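Exotoxin A (PDB 1IKP) probably transfers ADP-ribose from NAD to a protein of the host cell, its catalytic region working alongside receptor-binding and targeting regions in one chain. Local coordinates at residues 323-326 / 327-331; 525-528 / 529-533. The protein carries 2 engineered substitutions. One frame throughout, in Å; residues are numbered along the deposited sequence.

Interaction 1 (323-326 / 327-331); sequences GDLG and EAIRE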
loop_
_atom_site.group_PDB
_atom_site.type_symbol
_atom_site.label_atom_id
_atom_site.label_comp_id
_atom_site.label_asym_id
_atom_site.label_seq_id
_atom_site.Cartn_x
_atom_site.Cartn_y
_atom_site.Cartn_z
ATOM N N GLY A 323 14.430 -21.973 19.251
ATOM C CA GLY A 323 14.922 -20.777 19.909
ATOM C C GLY A 323 13.943 -19.614 19.893
ATOM O O GLY A 323 12.757 -19.789 20.166
ATOM N N ASP A 324 14.440 -18.422 19.574
ATOM C CA ASP A 324 13.600 -17.230 19.530
ATOM C C ASP A 324 12.517 -17.364 18.467
ATOM O O ASP A 324 11.339 -17.144 18.745
ATOM C CB ASP A 324 14.459 -15.996 19.247
ATOM C CG ASP A 324 15.463 -15.726 20.351
ATOM O OD1 ASP A 324 16.277 -14.789 20.207
ATOM O OD2 ASP A 324 15.429 -16.456 21.366
ATOM N N LEU A 325 12.921 -17.742 17.260
ATOM C CA LEU A 325 11.978 -17.911 16.157
ATOM C C LEU A 325 10.966 -19.005 16.462
ATOM O O LEU A 325 9.770 -18.851 16.205
ATOM C CB LEU A 325 12.716 -18.255 14.863
ATOM C CG LEU A 325 11.780 -18.616 13.706
ATOM C CD1 LEU A 325 10.898 -17.406 13.361
ATOM C CD2 LEU A 325 12.583 -19.061 12.503
ATOM N N GLY A 326 11.447 -20.115 17.015
ATOM C CA GLY A 326 10.551 -21.205 17.346
ATOM C C GLY A 326 9.539 -20.800 18.397
ATOM O O GLY A 326 8.368 -21.153 18.310
ATOM N N GLU A 327 9.989 -20.055 19.399
ATOM C CA GLU A 327 9.105 -19.616 20.465
ATOM C C GLU A 327 8.108 -18.585 19.936
ATOM O O GLU A 327 6.945 -18.584 20.327
ATOM C CB GLU A 327 9.922 -19.006 21.606
ATOM C CG GLU A 327 9.161 -18.862 22.905
ATOM C CD GLU A 327 8.586 -20.181 23.378
ATOM O OE1 GLU A 327 9.304 -21.202 23.302
ATOM O OE2 GLU A 327 7.421 -20.199 23.827
ATOM N N ALA A 328 8.576 -17.709 19.053
ATOM C CA ALA A 328 7.718 -16.679 18.477
ATOM C C ALA A 328 6.575 -17.356 17.731
ATOM O O ALA A 328 5.425 -16.938 17.841
ATOM C CB ALA A 328 8.522 -15.800 17.528
ATOM N N ILE A 329 6.913 -18.405 16.985
ATOM C CA ILE A 329 5.934 -19.173 16.214
ATOM C C ILE A 329 4.938 -19.874 17.126
ATOM O O ILE A 329 3.725 -19.768 16.934
ATOM C CB ILE A 329 6.639 -20.221 15.311
ATOM C CG1 ILE A 329 7.414 -19.492 14.203
ATOM C CG2 ILE A 329 5.629 -21.206 14.743
ATOM C CD1 ILE A 329 8.277 -20.385 13.375
ATOM N N ARG A 330 5.446 -20.578 18.132
ATOM C CA ARG A 330 4.573 -21.279 19.059
ATOM C C ARG A 330 3.692 -20.301 19.843
ATOM O O ARG A 330 2.595 -20.655 20.261
ATOM C CB ARG A 330 5.403 -22.144 20.027
ATOM C CG ARG A 330 6.017 -23.406 19.408
ATOM C CD ARG A 330 6.672 -24.284 20.490
ATOM N NE ARG A 330 7.757 -23.580 21.159
ATOM C CZ ARG A 330 9.005 -23.533 20.712
ATOM N NH1 ARG A 330 9.339 -24.160 19.595
ATOM N NH2 ARG A 330 9.914 -22.819 21.364
ATOM N N GLU A 331 4.167 -19.069 20.031
ATOM C CA GLU A 331 3.394 -18.061 20.766
ATOM C C GLU A 331 2.122 -17.602 20.046
ATOM O O GLU A 331 1.138 -17.237 20.688
ATOM C CB GLU A 331 4.255 -16.827 21.059
ATOM C CG GLU A 331 5.348 -17.032 22.093
ATOM C CD GLU A 331 6.101 -15.748 22.400
ATOM O OE1 GLU A 331 6.621 -15.117 21.455
ATOM O OE2 GLU A 331 6.174 -15.369 23.588
HETATM O O HOH W 1 12.592 -22.166 21.551
#
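Arg330 folds back over Gly326, one turn earlier in the same helix, and its side chain can be followed outward atom by atom. CB and CG pass beside the carbonyl oxygen of Gly326, with Arg330 CG 3.4 Å from Gly326 O. That same oxygen accepts the backbone N-H of Arg330. The chain then bends about the CG-CD bond (chi3 -62°), which swings the guanidinium back over the peptide: Gly326 O lies 3.4 Å above its plane, over its centre, and a glycine backbone puts no side chain in the way. At the tip the partners lie at the edge of the group. NH2 donates to Glu327 OE1 over 2.6 Å in a salt bridge, straight and in the guanidinium plane but reaching the carboxylate from above its own plane. NH2 also donates to a water 2.8 Å away, which can donate to Gly323 O. NH1 is taken by the carbonyls of Ala315 and Ser321, so the charged end ties the last turn of the helix to the chain just before it. On another side of the helix, Leu325 CG meets Ile329 CD1 at 3.9 Å. Leu325 also touches Leu294 of helix 282-300, and Ile329 packs on helix 308-317. Backbone bonds from Glu327 N to Gly323 O and onward mark an ordinary i to i+4 alpha-helical turn, here in a short amphipathic helix of the helical targeting region.

Interaction 2 (525-528 / 529-533); sequences GEVE and RLIGH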
loop_
_atom_site.group_PDB
_atom_site.type_symbol
_atom_site.label_atom_id
_atom_site.label_comp_id
_atom_site.label_asym_id
_atom_site.label_seq_id
_atom_site.Cartn_x
_atom_site.Cartn_y
_atom_site.Cartn_z
ATOM N N GLY A 525 -3.164 -28.829 -18.903
ATOM C CA GLY A 525 -3.259 -28.434 -20.294
ATOM C C GLY A 525 -4.593 -27.838 -20.705
ATOM O O GLY A 525 -4.639 -26.918 -21.527
ATOM N N GLU A 526 -5.683 -28.354 -20.145
ATOM C CA GLU A 526 -7.009 -27.842 -20.486
ATOM C C GLU A 526 -7.199 -26.430 -19.935
ATOM O O GLU A 526 -7.720 -25.553 -20.616
ATOM C CB GLU A 526 -8.095 -28.772 -19.939
ATOM C CG GLU A 526 -9.520 -28.279 -20.163
ATOM C CD GLU A 526 -9.887 -28.123 -21.630
ATOM O OE1 GLU A 526 -11.010 -27.653 -21.908
ATOM O OE2 GLU A 526 -9.060 -28.466 -22.506
ATOM N N VAL A 527 -6.750 -26.199 -18.708
ATOM C CA VAL A 527 -6.895 -24.871 -18.140
ATOM C C VAL A 527 -6.018 -23.876 -18.909
ATOM O O VAL A 527 -6.420 -22.737 -19.128
ATOM C CB VAL A 527 -6.544 -24.865 -16.641
ATOM C CG1 VAL A 527 -6.607 -23.440 -16.095
ATOM C CG2 VAL A 527 -7.523 -25.754 -15.875
ATOM N N GLU A 528 -4.834 -24.308 -19.348
ATOM C CA GLU A 528 -3.980 -23.402 -20.104
ATOM C C GLU A 528 -4.636 -23.091 -21.440
ATOM O O GLU A 528 -4.540 -21.974 -21.933
ATOM C CB GLU A 528 -2.576 -23.995 -20.307
ATOM C CG GLU A 528 -1.867 -24.263 -18.988
ATOM C CD GLU A 528 -0.387 -24.590 -19.138
ATOM O OE1 GLU A 528 0.000 -25.220 -20.152
ATOM O OE2 GLU A 528 0.392 -24.230 -18.230
ATOM N N ARG A 529 -5.310 -24.083 -22.024
ATOM C CA ARG A 529 -5.998 -23.857 -23.283
ATOM C C ARG A 529 -7.082 -22.797 -23.071
ATOM O O ARG A 529 -7.213 -21.863 -23.854
ATOM C CB ARG A 529 -6.637 -25.150 -23.790
ATOM C CG ARG A 529 -7.241 -25.040 -25.182
ATOM C CD ARG A 529 -7.911 -26.346 -25.591
ATOM N NE ARG A 529 -9.143 -26.599 -24.846
ATOM C CZ ARG A 529 -10.330 -26.095 -25.169
ATOM N NH1 ARG A 529 -10.455 -25.309 -26.228
ATOM N NH2 ARG A 529 -11.397 -26.384 -24.433
ATOM N N LEU A 530 -7.856 -22.938 -21.996
ATOM C CA LEU A 530 -8.922 -21.984 -21.707
ATOM C C LEU A 530 -8.436 -20.556 -21.424
ATOM O O LEU A 530 -8.954 -19.608 -21.996
ATOM C CB LEU A 530 -9.766 -22.479 -20.518
ATOM C CG LEU A 530 -10.673 -23.698 -20.737
ATOM C CD1 LEU A 530 -11.141 -24.228 -19.387
ATOM C CD2 LEU A 530 -11.868 -23.313 -21.594
ATOM N N ILE A 531 -7.417 -20.412 -20.579
ATOM C CA ILE A 531 -6.938 -19.084 -20.219
ATOM C C ILE A 531 -6.029 -18.469 -21.284
ATOM O O ILE A 531 -5.820 -17.261 -21.298
ATOM C CB ILE A 531 -6.247 -19.090 -18.821
ATOM C CG1 ILE A 531 -4.923 -19.861 -18.863
ATOM C CG2 ILE A 531 -7.215 -19.683 -17.787
ATOM C CD1 ILE A 531 -4.240 -20.023 -17.504
ATOM N N GLY A 532 -5.502 -19.307 -22.179
ATOM C CA GLY A 532 -4.679 -18.796 -23.264
ATOM C C GLY A 532 -3.233 -18.460 -22.969
ATOM O O GLY A 532 -2.607 -17.675 -23.701
ATOM N N HIS A 533 -2.698 -19.046 -21.908
ATOM C CA HIS A 533 -1.311 -18.829 -21.523
ATOM C C HIS A 533 -0.897 -19.877 -20.507
ATOM O O HIS A 533 -1.733 -20.570 -19.930
ATOM C CB HIS A 533 -1.115 -17.420 -20.943
ATOM C CG HIS A 533 -1.793 -17.199 -19.621
ATOM N ND1 HIS A 533 -1.316 -17.723 -18.439
ATOM C CD2 HIS A 533 -2.908 -16.501 -19.300
ATOM C CE1 HIS A 533 -2.110 -17.357 -17.446
ATOM N NE2 HIS A 533 -3.082 -16.615 -17.942
#
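Glu526 and Arg529 run side by side and point the same way, so that the guanidinium presents its edge to the carboxylate, with the two planes 36° apart. Arg529 grips with two nitrogens side-on: NE donates to Glu526 OE2 at 3.0 Å and NH2 to Glu526 OE1 at 2.9 Å. Both oxygens are approached on their syn side, the nitrogens standing somewhat out of the carboxylate plane, and both N-H bonds are nearly straight. Each residue carries CG opposite its backbone N, and later bends, at chi2 in Glu526 and chi3 in Arg529 (71°), bring the two flat ends together; the pairing of both oxygens should restrict rotation of either group. Val527 and Ile531 sit one turn apart and approach at a slant, CG1 to CG2 4.2 Å. Further along its side chain, Ile531 lays CD1 3.4 Å above one face of the His533 ring, offset toward its rim. That ring is held at NE2 by Asp540, while Glu528 OE2 accepts the backbone N-H of Leu535. Where the helix ends, Glu528 O accepts Gly532 N at 2.8 Å and, weakly, His533 N. Gly532 has positive phi (80°), a backbone shape that suits glycine. Val527 and Leu530 touch Ile542, and Leu530 and Ile531 touch Tyr512. Helix 523-531, with its i to i+3 salt bridge and glycine-ended C-terminus, is the helix of the beta-alpha-beta crossover between parallel strands 511-513 and 541-545 in the catalytic region.

Interactions 1 and 2 give two versions of one principle: a glutamate and an arginine three residues apart pair along a short helix. In 323-331 one arginine nitrogen serves both the carboxylate and a water, while the other terminal nitrogen goes to backbone carbonyls; in 525-533 the arginine uses two nitrogens on the carboxylate, and a glycine closes the helix end. The sites are separate: the centres of interactions 1 and 2 are 42 Å apart. Their nearest atoms are about 33 Å apart, and they do not touch. One lies in the targeting region and the other in the catalytic region, and each is local to its own helix.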